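Local atomic coordinates of hydroxylacyl-CoA dehydrogenase (Streptomyces coelicolor, PDB entry 5BKA), a protein that probably takes part in biosynthesis of the benzoisochromanequinone polyketide antibiotic actinorhodin, as a noncanonical member of the NTF2-like superfamily. Residues Phe80-Leu85 and Thr96-Val101; Asp90-Ala95 and His120-Arg125; Ala31-Thr36 and Ala56-Val61; Pro115-His120 and Val138-Val143. All coordinates share one frame; numbering follows the deposited sequence.

Contact 1: Phe80-Leu85 and Thr96-Val101; sequences FDHTAL and TSYCLV
The ring of F80 and the thiol of C99 meet on one face of the sheet, F80 CE1 lying 3.8 Å from C99 SG in an oblique sulfur-aromatic contact. A second ring carbon, F80 CD2, lies 4.0 Å from CB of S97, two residues earlier in the partner strand. Chi1 of -85° sets F80 CG anti to the carbonyl carbon, and this carries the ring across toward the partner strand. With an alanine here, C99 SG and S97 CB would probably lose their aromatic neighbour, and a gap would be likely to open under helix 10-26, whose Y18 and M22 also pack on the ring. Next along, T83 OG1 and S97 OG share a 2.9 Å hydrogen bond. On the face that carries D81 and Y98, the H82 and Y98 rings approach obliquely, planes at 83°; H82 CD2 comes 3.7 Å from Y98 CE2, which sits at the imidazole edge. The backbone is an antiparallel ladder interrupted by a beta bulge. D81 pairs with Y98 through D81 N to Y98 O (3.0 Å) and Y98 N to D81 O (2.8 Å), whereas A84 pairs with T96, A84 N reaching T96 O at 3.0 Å. The register therefore slips by one residue, and H82, with a positive phi of 56°, takes up the excess. D81 OD2 stands over the H82 ring and, reaching out of the hairpin, accepts from the backbone N of F80 of the second subunit. Y98 OH bonds D26 of that subunit, and its Q23 donates to both H82 O and T96 O.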
loop_
_atom_site.group_PDB
_atom_site.type_symbol
_atom_site.label_atom_id
_atom_site.label_comp_id
_atom_site.label_asym_id
_atom_site.label_seq_id
_atom_site.Cartn_x
_atom_site.Cartn_y
_atom_site.Cartn_z
ATOM N N PHE B 80 2.753 -4.778 -0.842
ATOM C CA PHE B 80 3.741 -4.103 -1.672
ATOM C C PHE B 80 3.709 -2.602 -1.406
ATOM O O PHE B 80 2.708 -2.057 -0.933
ATOM C CB PHE B 80 3.490 -4.359 -3.163
ATOM C CG PHE B 80 4.092 -5.637 -3.680
ATOM C CD1 PHE B 80 4.288 -6.724 -2.843
ATOM C CD2 PHE B 80 4.450 -5.754 -5.014
ATOM C CE1 PHE B 80 4.836 -7.900 -3.326
ATOM C CE2 PHE B 80 4.998 -6.926 -5.503
ATOM C CZ PHE B 80 5.192 -8.000 -4.656
ATOM N N ASP B 81 4.818 -1.932 -1.724
ATOM C CA ASP B 81 4.886 -0.485 -1.568
ATOM C C ASP B 81 6.030 0.077 -2.399
ATOM O O ASP B 81 7.041 -0.595 -2.623
ATOM C CB ASP B 81 5.077 -0.082 -0.103
ATOM C CG ASP B 81 4.478 1.275 0.212
ATOM O OD1 ASP B 81 3.238 1.395 0.186
ATOM O OD2 ASP B 81 5.246 2.222 0.484
ATOM N N HIS B 82 5.856 1.328 -2.831
ATOM C CA HIS B 82 6.907 2.108 -3.489
ATOM C C HIS B 82 7.466 1.389 -4.716
ATOM O O HIS B 82 8.678 1.236 -4.877
ATOM C CB HIS B 82 8.023 2.460 -2.503
ATOM C CG HIS B 82 7.672 3.578 -1.573
ATOM N ND1 HIS B 82 6.862 4.629 -1.944
ATOM C CD2 HIS B 82 8.022 3.808 -0.285
ATOM C CE1 HIS B 82 6.728 5.460 -0.926
ATOM N NE2 HIS B 82 7.419 4.984 0.094
ATOM N N THR B 83 6.565 0.940 -5.585
ATOM C CA THR B 83 6.979 0.388 -6.867
ATOM C C THR B 83 7.704 1.453 -7.679
ATOM O O THR B 83 7.244 2.595 -7.781
ATOM C CB THR B 83 5.762 -0.135 -7.632
ATOM O OG1 THR B 83 5.165 -1.214 -6.902
ATOM C CG2 THR B 83 6.165 -0.629 -9.013
ATOM N N ALA B 84 8.852 1.084 -8.245
ATOM C CA ALA B 84 9.652 1.989 -9.064
ATOM C C ALA B 84 9.968 1.292 -10.378
ATOM O O ALA B 84 10.565 0.211 -10.379
ATOM C CB ALA B 84 10.939 2.399 -8.342
ATOM N N LEU B 85 9.570 1.907 -11.489
ATOM C CA LEU B 85 9.691 1.318 -12.813
ATOM C C LEU B 85 10.740 2.031 -13.655
ATOM O O LEU B 85 11.075 3.196 -13.427
ATOM C CB LEU B 85 8.348 1.349 -13.549
ATOM C CG LEU B 85 7.122 0.794 -12.828
ATOM C CD1 LEU B 85 5.874 1.042 -13.658
ATOM C CD2 LEU B 85 7.295 -0.688 -12.546
ATOM N N THR B 96 11.113 -2.613 -9.013
ATOM C CA THR B 96 11.598 -2.831 -7.655
ATOM C C THR B 96 10.555 -2.311 -6.678
ATOM O O THR B 96 10.161 -1.143 -6.752
ATOM C CB THR B 96 12.940 -2.132 -7.419
ATOM O OG1 THR B 96 13.916 -2.637 -8.338
ATOM C CG2 THR B 96 13.421 -2.379 -5.995
ATOM N N SER B 97 10.114 -3.172 -5.765
ATOM C CA SER B 97 9.086 -2.822 -4.797
ATOM C C SER B 97 9.489 -3.295 -3.410
ATOM O O SER B 97 10.221 -4.277 -3.257
ATOM C CB SER B 97 7.726 -3.433 -5.167
ATOM O OG SER B 97 7.372 -3.121 -6.501
ATOM N N TYR B 98 9.008 -2.578 -2.400
ATOM C CA TYR B 98 9.048 -3.080 -1.038
ATOM C C TYR B 98 7.971 -4.140 -0.868
ATOM O O TYR B 98 6.902 -4.069 -1.481
ATOM C CB TYR B 98 8.816 -1.957 -0.024
ATOM C CG TYR B 98 9.866 -0.866 0.007
ATOM C CD1 TYR B 98 11.060 -0.991 -0.690
ATOM C CD2 TYR B 98 9.654 0.294 0.739
ATOM C CE1 TYR B 98 12.014 0.011 -0.655
ATOM C CE2 TYR B 98 10.596 1.298 0.779
ATOM C CZ TYR B 98 11.775 1.154 0.083
ATOM O OH TYR B 98 12.711 2.159 0.127
ATOM N N CYS B 99 8.249 -5.123 -0.020
ATOM C CA CYS B 99 7.236 -6.101 0.341
ATOM C C CYS B 99 7.349 -6.422 1.822
ATOM O O CYS B 99 8.451 -6.566 2.357
ATOM C CB CYS B 99 7.364 -7.389 -0.487
ATOM S SG CYS B 99 6.295 -8.753 0.059
ATOM N N LEU B 100 6.197 -6.549 2.475
ATOM C CA LEU B 100 6.118 -6.889 3.890
ATOM C C LEU B 100 5.117 -8.024 4.036
ATOM O O LEU B 100 3.955 -7.887 3.636
ATOM C CB LEU B 100 5.700 -5.684 4.742
ATOM C CG LEU B 100 5.499 -5.933 6.243
ATOM C CD1 LEU B 100 6.795 -6.372 6.916
ATOM C CD2 LEU B 100 4.932 -4.698 6.929
ATOM N N VAL B 101 5.567 -9.136 4.598
ATOM C CA VAL B 101 4.731 -10.319 4.747
ATOM C C VAL B 101 4.014 -10.251 6.086
ATOM O O VAL B 101 4.635 -9.998 7.127
ATOM C CB VAL B 101 5.569 -11.603 4.630
ATOM C CG1 VAL B 101 4.682 -12.830 4.776
ATOM C CG2 VAL B 101 6.312 -11.628 3.303
#

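Contact 2: Asp90-Ala95 and His120-Arg125; sequences DGSITA and HDVLVR
S92 meets strand 120-124 just before its own strand begins. S92 CB rests 3.6 Å from the carbonyl oxygen L123 O. Further out, S92 OG touches two valine methyls, V122 CG1 at 3.6 Å and, roughly at right angles to it, V124 CG1 at 3.3 Å; the latter is set anti to the carbonyl carbon by a V124 chi1 of -64°. The hydroxyl also gives a weak hydrogen bond to D90 OD2. The same carboxylate takes the backbone, S92 N to D90 OD1 at 3.1 Å, from above its plane: an Asx turn. From I93 the strands form a regular antiparallel ladder, the open end of the hairpin of strands 93-105 and 112-124 in the sheet of the SnoaL-like domain. I93 and A95 make hydrogen-bonded pairs with L123 and D121, among them L123 N to I93 O at 2.7 Å and D121 N to A95 O at 2.6 Å, and the four N-H...O angles lie between 171° and 175°. On the face shared by these residues I93 CB lies 3.9 Å from L123 CB, and L123 CD1 reaches A95 CB at 4.2 Å. Helix 10-26 covers that face, while the D121 carboxylate turns to a salt bridge with R136. Across the two strands, therefore, short, straight main-chain bonds and aliphatic contacts set the pairing, and the one buried charge is answered from outside.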
loop_
_atom_site.group_PDB
_atom_site.type_symbol
_atom_site.label_atom_id
_atom_site.label_comp_id
_atom_site.label_asym_id
_atom_site.label_seq_id
_atom_site.Cartn_x
_atom_site.Cartn_y
_atom_site.Cartn_z
ATOM N N ASP B 90 15.889 -3.974 -23.864
ATOM C CA ASP B 90 15.156 -4.975 -24.630
ATOM C C ASP B 90 13.645 -4.784 -24.574
ATOM O O ASP B 90 12.909 -5.702 -24.952
ATOM C CB ASP B 90 15.513 -6.377 -24.128
ATOM C CG ASP B 90 15.126 -6.591 -22.675
ATOM O OD1 ASP B 90 14.908 -5.589 -21.964
ATOM O OD2 ASP B 90 15.038 -7.761 -22.246
ATOM N N GLY B 91 13.166 -3.629 -24.115
ATOM C CA GLY B 91 11.747 -3.404 -23.946
ATOM C C GLY B 91 11.175 -3.902 -22.639
ATOM O O GLY B 91 10.003 -3.622 -22.349
ATOM N N SER B 92 11.954 -4.630 -21.842
ATOM C CA SER B 92 11.484 -5.113 -20.554
ATOM C C SER B 92 11.296 -3.950 -19.583
ATOM O O SER B 92 11.855 -2.864 -19.753
ATOM C CB SER B 92 12.469 -6.126 -19.968
ATOM O OG SER B 92 12.141 -7.449 -20.358
ATOM N N ILE B 93 10.487 -4.193 -18.558
ATOM C CA ILE B 93 10.239 -3.233 -17.489
ATOM C C ILE B 93 10.869 -3.789 -16.223
ATOM O O ILE B 93 10.512 -4.885 -15.771
ATOM C CB ILE B 93 8.741 -2.971 -17.292
ATOM C CG1 ILE B 93 8.114 -2.473 -18.600
ATOM C CG2 ILE B 93 8.517 -1.962 -16.171
ATOM C CD1 ILE B 93 8.777 -1.234 -19.168
ATOM N N THR B 94 11.823 -3.047 -15.667
ATOM C CA THR B 94 12.463 -3.414 -14.413
ATOM C C THR B 94 11.577 -2.876 -13.292
ATOM O O THR B 94 11.254 -1.683 -13.281
ATOM C CB THR B 94 13.840 -2.758 -14.323
ATOM O OG1 THR B 94 13.739 -1.424 -14.861
ATOM C CG2 THR B 94 14.780 -3.495 -15.288
ATOM N N ALA B 95 11.173 -3.722 -12.355
ATOM C CA ALA B 95 10.382 -3.219 -11.239
ATOM C C ALA B 95 11.035 -3.588 -9.916
ATOM O O ALA B 95 11.467 -4.731 -9.724
ATOM C CB ALA B 95 8.946 -3.745 -11.288
ATOM N N HIS B 120 12.549 -7.654 -6.829
ATOM C CA HIS B 120 13.156 -7.256 -8.094
ATOM C C HIS B 120 12.471 -8.023 -9.217
ATOM O O HIS B 120 12.629 -9.245 -9.332
ATOM C CB HIS B 120 14.659 -7.520 -8.084
ATOM C CG HIS B 120 15.382 -6.831 -6.970
ATOM N ND1 HIS B 120 15.707 -5.492 -7.013
ATOM C CD2 HIS B 120 15.844 -7.293 -5.783
ATOM C CE1 HIS B 120 16.336 -5.158 -5.901
ATOM N NE2 HIS B 120 16.433 -6.232 -5.138
ATOM N N ASP B 121 11.720 -7.308 -10.047
ATOM C CA ASP B 121 10.909 -7.929 -11.081
ATOM C C ASP B 121 11.382 -7.505 -12.464
ATOM O O ASP B 121 11.875 -6.389 -12.654
ATOM C CB ASP B 121 9.431 -7.559 -10.921
ATOM C CG ASP B 121 8.727 -8.394 -9.870
ATOM O OD1 ASP B 121 9.321 -9.380 -9.389
ATOM O OD2 ASP B 121 7.572 -8.063 -9.530
ATOM N N VAL B 122 11.214 -8.410 -13.427
ATOM C CA VAL B 122 11.392 -8.112 -14.842
ATOM C C VAL B 122 10.068 -8.412 -15.540
ATOM O O VAL B 122 9.640 -9.572 -15.595
ATOM C CB VAL B 122 12.544 -8.923 -15.455
ATOM C CG1 VAL B 122 12.663 -8.617 -16.945
ATOM C CG2 VAL B 122 13.848 -8.621 -14.744
ATOM N N LEU B 123 9.429 -7.365 -16.063
ATOM C CA LEU B 123 8.116 -7.441 -16.689
ATOM C C LEU B 123 8.260 -7.354 -18.201
ATOM O O LEU B 123 9.097 -6.601 -18.706
ATOM C CB LEU B 123 7.210 -6.329 -16.171
ATOM C CG LEU B 123 6.734 -6.471 -14.722
ATOM C CD1 LEU B 123 6.262 -5.138 -14.164
ATOM C CD2 LEU B 123 5.633 -7.513 -14.631
ATOM N N VAL B 124 7.425 -8.101 -18.925
ATOM C CA VAL B 124 7.427 -8.047 -20.379
ATOM C C VAL B 124 6.008 -7.857 -20.891
ATOM O O VAL B 124 5.021 -8.134 -20.207
ATOM C CB VAL B 124 8.049 -9.307 -21.026
ATOM C CG1 VAL B 124 9.521 -9.436 -20.674
ATOM C CG2 VAL B 124 7.279 -10.558 -20.631
ATOM N N ARG B 125 5.932 -7.368 -22.132
ATOM C CA ARG B 125 4.680 -6.970 -22.745
ATOM C C ARG B 125 4.294 -8.059 -23.755
ATOM O O ARG B 125 3.657 -9.047 -23.370
ATOM C CB ARG B 125 4.855 -5.574 -23.354
ATOM C CG ARG B 125 3.804 -5.064 -24.308
ATOM C CD ARG B 125 2.584 -4.579 -23.588
ATOM N NE ARG B 125 2.836 -3.372 -22.809
ATOM C CZ ARG B 125 2.009 -2.936 -21.868
ATOM N NH1 ARG B 125 0.899 -3.609 -21.633
ATOM N NH2 ARG B 125 2.268 -1.834 -21.181
HETATM O O HOH W 1 8.775 -6.268 -23.431
#

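Contact 3: Ala31-Thr36 and Ala56-Val61; sequences AGYAAT and AGITAV
A34 and I58 face each other between two helix segments, and the apolar contacts are few but centred on one methyl. I58 CG2 lies 4.3 Å from A34 CB and also 4.3 Å from Y33 CE2, where it comes in at the edge of the tyrosine ring, near its plane. A second group of contacts is mixed in character: T59 OG1 sits 3.7 Å from A34 CB and 4.1 Å from A31 CA. Chi1 of -64° turns this hydroxyl beside its own backbone N; its hydrogen bond goes back along the helix to R55 O, and its contacts with A34 CB and A31 CA are van der Waals only. Hydrogen bonds do not cross between the segments; within 31-36, Y33 O accepts twice, from T36 OG1 at 2.6 Å in the carbonyl plane and from T36 N at 3.1 Å. The phenol end of Y33 bonds R136 on strand 132-140. The segment axes approach to 8.9 Å at 137°, a spacing consistent with small residues on the facing side of 31-36. Both Y33 and I58 also pack on F43 of strand 41-44, an arrangement of helices against a curved sheet that fits the alpha+beta cone of NTF2-like, SnoaL-type domains.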
loop_
_atom_site.group_PDB
_atom_site.type_symbol
_atom_site.label_atom_id
_atom_site.label_comp_id
_atom_site.label_asym_id
_atom_site.label_seq_id
_atom_site.Cartn_x
_atom_site.Cartn_y
_atom_site.Cartn_z
ATOM N N ALA B 31 -1.415 -21.791 -9.031
ATOM C CA ALA B 31 -1.376 -21.890 -10.487
ATOM C C ALA B 31 -1.719 -20.555 -11.141
ATOM O O ALA B 31 -1.073 -20.149 -12.114
ATOM C CB ALA B 31 -2.329 -22.986 -10.963
ATOM N N GLY B 32 -2.735 -19.863 -10.623
ATOM C CA GLY B 32 -3.053 -18.540 -11.137
ATOM C C GLY B 32 -1.917 -17.555 -10.944
ATOM O O GLY B 32 -1.649 -16.722 -11.813
ATOM N N TYR B 33 -1.234 -17.636 -9.799
ATOM C CA TYR B 33 -0.080 -16.776 -9.558
ATOM C C TYR B 33 1.034 -17.078 -10.552
ATOM O O TYR B 33 1.626 -16.163 -11.137
ATOM C CB TYR B 33 0.407 -16.954 -8.120
ATOM C CG TYR B 33 1.712 -16.256 -7.800
ATOM C CD1 TYR B 33 1.738 -14.909 -7.465
ATOM C CD2 TYR B 33 2.915 -16.949 -7.821
ATOM C CE1 TYR B 33 2.930 -14.270 -7.164
ATOM C CE2 TYR B 33 4.110 -16.319 -7.522
ATOM C CZ TYR B 33 4.112 -14.981 -7.195
ATOM O OH TYR B 33 5.299 -14.354 -6.897
ATOM N N ALA B 34 1.334 -18.364 -10.753
ATOM C CA ALA B 34 2.346 -18.745 -11.733
ATOM C C ALA B 34 1.941 -18.337 -13.144
ATOM O O ALA B 34 2.807 -18.107 -13.996
ATOM C CB ALA B 34 2.603 -20.251 -11.668
ATOM N N ALA B 35 0.635 -18.252 -13.412
ATOM C CA ALA B 35 0.166 -17.849 -14.733
ATOM C C ALA B 35 0.480 -16.392 -15.048
ATOM O O ALA B 35 0.441 -16.006 -16.221
ATOM C CB ALA B 35 -1.338 -18.097 -14.855
ATOM N N THR B 36 0.787 -15.576 -14.039
ATOM C CA THR B 36 1.219 -14.205 -14.280
ATOM C C THR B 36 2.691 -14.116 -14.658
ATOM O O THR B 36 3.173 -13.020 -14.961
ATOM C CB THR B 36 0.949 -13.334 -13.048
ATOM O OG1 THR B 36 1.835 -13.714 -11.987
ATOM C CG2 THR B 36 -0.491 -13.494 -12.583
ATOM N N ALA B 56 5.266 -24.667 -13.699
ATOM C CA ALA B 56 5.169 -25.872 -12.883
ATOM C C ALA B 56 6.194 -25.852 -11.754
ATOM O O ALA B 56 5.896 -26.266 -10.627
ATOM C CB ALA B 56 5.350 -27.115 -13.754
ATOM N N GLY B 57 7.411 -25.387 -12.044
ATOM C CA GLY B 57 8.415 -25.259 -10.999
ATOM C C GLY B 57 8.042 -24.224 -9.956
ATOM O O GLY B 57 8.267 -24.426 -8.760
ATOM N N ILE B 58 7.477 -23.097 -10.391
ATOM C CA ILE B 58 7.043 -22.068 -9.453
ATOM C C ILE B 58 5.899 -22.588 -8.591
ATOM O O ILE B 58 5.874 -22.372 -7.372
ATOM C CB ILE B 58 6.653 -20.783 -10.205
ATOM C CG1 ILE B 58 7.873 -20.204 -10.919
ATOM C CG2 ILE B 58 6.061 -19.756 -9.245
ATOM C CD1 ILE B 58 7.568 -19.018 -11.802
ATOM N N THR B 59 4.941 -23.287 -9.209
ATOM C CA THR B 59 3.853 -23.886 -8.440
ATOM C C THR B 59 4.382 -24.844 -7.379
ATOM O O THR B 59 3.930 -24.810 -6.230
ATOM C CB THR B 59 2.879 -24.605 -9.373
ATOM O OG1 THR B 59 2.264 -23.661 -10.256
ATOM C CG2 THR B 59 1.830 -25.372 -8.577
ATOM N N ALA B 60 5.337 -25.702 -7.741
ATOM C CA ALA B 60 5.891 -26.662 -6.789
ATOM C C ALA B 60 6.529 -25.950 -5.606
ATOM O O ALA B 60 6.316 -26.331 -4.451
ATOM C CB ALA B 60 6.909 -27.563 -7.488
ATOM N N VAL B 61 7.334 -24.920 -5.882
ATOM C CA VAL B 61 7.984 -24.160 -4.816
ATOM C C VAL B 61 6.946 -23.550 -3.879
ATOM O O VAL B 61 7.124 -23.532 -2.654
ATOM C CB VAL B 61 8.908 -23.084 -5.421
ATOM C CG1 VAL B 61 9.052 -21.899 -4.484
ATOM C CG2 VAL B 61 10.266 -23.680 -5.750
#

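Contact 4: Pro115-His120 and Val138-Val143; sequences PSCLVH and VTHDHV
The imidazole of H140 takes C117 SG at its edge, in the ring plane, with the sulfur 3.8 Å from H140 ND1; P115 CG approaches the same nitrogen obliquely at 3.7 Å. ND1 is buried here with no hydrogen-bonding partner in the model. The H142 ring carries V143 CG2 over one face, while P115 CB comes obliquely to within 3.8 Å of H142 CE1. The third flat group, the D141 carboxylate, is met on the anti side of OD2 by S116 OG, a 2.6 Å bond 24° out of the carboxylate plane. The segments belong to the antiparallel hairpin of strands 112-124 and 132-140; L118 and T139 form a hydrogen-bonded pair, with L118 N to T139 O and T139 N to L118 O both 3.1 Å. On the neighbouring non-hydrogen-bonded positions C117 CB packs on V138 CG1 at 3.7 Å. After H140 the second strand leaves the ladder in a type I turn through V143, yet D141 N still reaches S116 O at 2.8 Å, the bond 171° at the hydrogen. D141 chi1 of -74° sets the carboxylate beside its own N and over S116. A water bridges S116 N to H142 ND1. D141 OD1 forms a salt bridge with R77 of the second subunit. A leucine in place of D141 would probably leave both S116 OG and that arginine without their mate.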
loop_
_atom_site.group_PDB
_atom_site.type_symbol
_atom_site.label_atom_id
_atom_site.label_comp_id
_atom_site.label_asym_id
_atom_site.label_seq_id
_atom_site.Cartn_x
_atom_site.Cartn_y
_atom_site.Cartn_z
ATOM N N PRO B 115 9.026 -11.622 6.619
ATOM C CA PRO B 115 10.131 -10.674 6.467
ATOM C C PRO B 115 9.764 -9.388 5.718
ATOM O O PRO B 115 8.722 -9.318 5.059
ATOM C CB PRO B 115 11.153 -11.479 5.672
ATOM C CG PRO B 115 10.309 -12.373 4.816
ATOM C CD PRO B 115 9.071 -12.697 5.609
ATOM N N SER B 116 10.615 -8.375 5.853
ATOM C CA SER B 116 10.579 -7.196 4.999
ATOM C C SER B 116 11.503 -7.456 3.816
ATOM O O SER B 116 12.650 -7.873 4.001
ATOM C CB SER B 116 11.016 -5.953 5.780
ATOM O OG SER B 116 11.176 -4.819 4.945
ATOM N N CYS B 117 11.004 -7.231 2.603
ATOM C CA CYS B 117 11.690 -7.702 1.409
ATOM C C CYS B 117 11.777 -6.619 0.344
ATOM O O CYS B 117 10.994 -5.665 0.318
ATOM C CB CYS B 117 10.992 -8.932 0.800
ATOM S SG CYS B 117 10.366 -10.134 1.988
ATOM N N LEU B 118 12.751 -6.797 -0.545
ATOM C CA LEU B 118 12.826 -6.090 -1.815
ATOM C C LEU B 118 12.448 -7.072 -2.915
ATOM O O LEU B 118 12.951 -8.199 -2.941
ATOM C CB LEU B 118 14.230 -5.533 -2.061
ATOM C CG LEU B 118 14.624 -4.222 -1.376
ATOM C CD1 LEU B 118 16.023 -3.803 -1.796
ATOM C CD2 LEU B 118 13.627 -3.127 -1.695
ATOM N N VAL B 119 11.562 -6.651 -3.811
ATOM C CA VAL B 119 11.083 -7.493 -4.902
ATOM C C VAL B 119 11.626 -6.925 -6.206
ATOM O O VAL B 119 11.215 -5.844 -6.642
ATOM C CB VAL B 119 9.551 -7.576 -4.928
ATOM C CG1 VAL B 119 9.090 -8.465 -6.070
ATOM C CG2 VAL B 119 9.029 -8.098 -3.599
ATOM N N HIS B 120 12.549 -7.654 -6.829
ATOM C CA HIS B 120 13.156 -7.256 -8.094
ATOM C C HIS B 120 12.471 -8.023 -9.217
ATOM O O HIS B 120 12.629 -9.245 -9.332
ATOM C CB HIS B 120 14.659 -7.520 -8.084
ATOM C CG HIS B 120 15.382 -6.831 -6.970
ATOM N ND1 HIS B 120 15.707 -5.492 -7.013
ATOM C CD2 HIS B 120 15.844 -7.293 -5.783
ATOM C CE1 HIS B 120 16.336 -5.158 -5.901
ATOM N NE2 HIS B 120 16.433 -6.232 -5.138
ATOM N N VAL B 138 13.666 -12.099 -4.797
ATOM C CA VAL B 138 13.285 -11.548 -3.501
ATOM C C VAL B 138 14.482 -11.624 -2.565
ATOM O O VAL B 138 15.074 -12.696 -2.388
ATOM C CB VAL B 138 12.076 -12.290 -2.906
ATOM C CG1 VAL B 138 11.677 -11.675 -1.574
ATOM C CG2 VAL B 138 10.908 -12.274 -3.883
ATOM N N THR B 139 14.839 -10.487 -1.974
ATOM C CA THR B 139 15.867 -10.415 -0.949
ATOM C C THR B 139 15.242 -9.988 0.373
ATOM O O THR B 139 14.198 -9.331 0.398
ATOM C CB THR B 139 16.982 -9.436 -1.339
ATOM O OG1 THR B 139 16.427 -8.128 -1.531
ATOM C CG2 THR B 139 17.663 -9.888 -2.621
ATOM N N HIS B 140 15.889 -10.361 1.471
ATOM C CA HIS B 140 15.372 -10.110 2.810
ATOM C C HIS B 140 16.185 -9.001 3.462
ATOM O O HIS B 140 17.419 -9.054 3.475
ATOM C CB HIS B 140 15.421 -11.379 3.663
ATOM C CG HIS B 140 14.655 -12.527 3.082
ATOM N ND1 HIS B 140 13.348 -12.412 2.662
ATOM C CD2 HIS B 140 15.012 -13.813 2.854
ATOM C CE1 HIS B 140 12.932 -13.577 2.198
ATOM N NE2 HIS B 140 13.922 -14.444 2.304
ATOM N N ASP B 141 15.484 -8.002 4.005
ATOM C CA ASP B 141 16.160 -6.829 4.551
ATOM C C ASP B 141 16.996 -7.171 5.778
ATOM O O ASP B 141 17.968 -6.467 6.076
ATOM C CB ASP B 141 15.137 -5.744 4.891
ATOM C CG ASP B 141 14.588 -5.051 3.656
ATOM O OD1 ASP B 141 15.254 -5.094 2.599
ATOM O OD2 ASP B 141 13.490 -4.460 3.740
ATOM N N HIS B 142 16.644 -8.232 6.498
ATOM C CA HIS B 142 17.388 -8.635 7.682
ATOM C C HIS B 142 18.569 -9.544 7.360
ATOM O O HIS B 142 19.335 -9.883 8.267
ATOM C CB HIS B 142 16.459 -9.329 8.683
ATOM C CG HIS B 142 15.929 -10.646 8.209
ATOM N ND1 HIS B 142 14.950 -10.751 7.244
ATOM C CD2 HIS B 142 16.235 -11.913 8.572
ATOM C CE1 HIS B 142 14.680 -12.027 7.031
ATOM N NE2 HIS B 142 15.446 -12.753 7.824
ATOM N N VAL B 143 18.737 -9.936 6.103
ATOM C CA VAL B 143 19.865 -10.771 5.707
ATOM C C VAL B 143 20.953 -9.909 5.083
ATOM O O VAL B 143 20.743 -9.291 4.040
ATOM C CB VAL B 143 19.428 -11.884 4.736
ATOM C CG1 VAL B 143 20.638 -12.665 4.245
ATOM C CG2 VAL B 143 18.425 -12.810 5.405
HETATM O O HOH W 2 12.822 -8.905 7.591
HETATM O O HOH W 3 11.799 -3.674 1.669
#

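From the N terminus, contact 3 closes first: helix 30-35 meets helix 54-67 before strand 74-87 begins. Contact 1 then ties strand 74-87 to strand 93-105. Contact 2 opens at 90-95, inside the loop of contact 1, and closes beyond it at 120-125, so the two cross; L85 packs on A95 and I93 between them. Contact 4 opens at 115-120 before contact 2 has closed, shares H120 with it, and crosses it in turn. Contacts 1 and 4 run in series but adjoin through neighbouring strands, C99 O lying 2.6 Å from C117 N. Contacts 1, 2 and 4 thus join four consecutive strands; contact 3 touches no other contact, though Y33 and T36 reach strand 132-140.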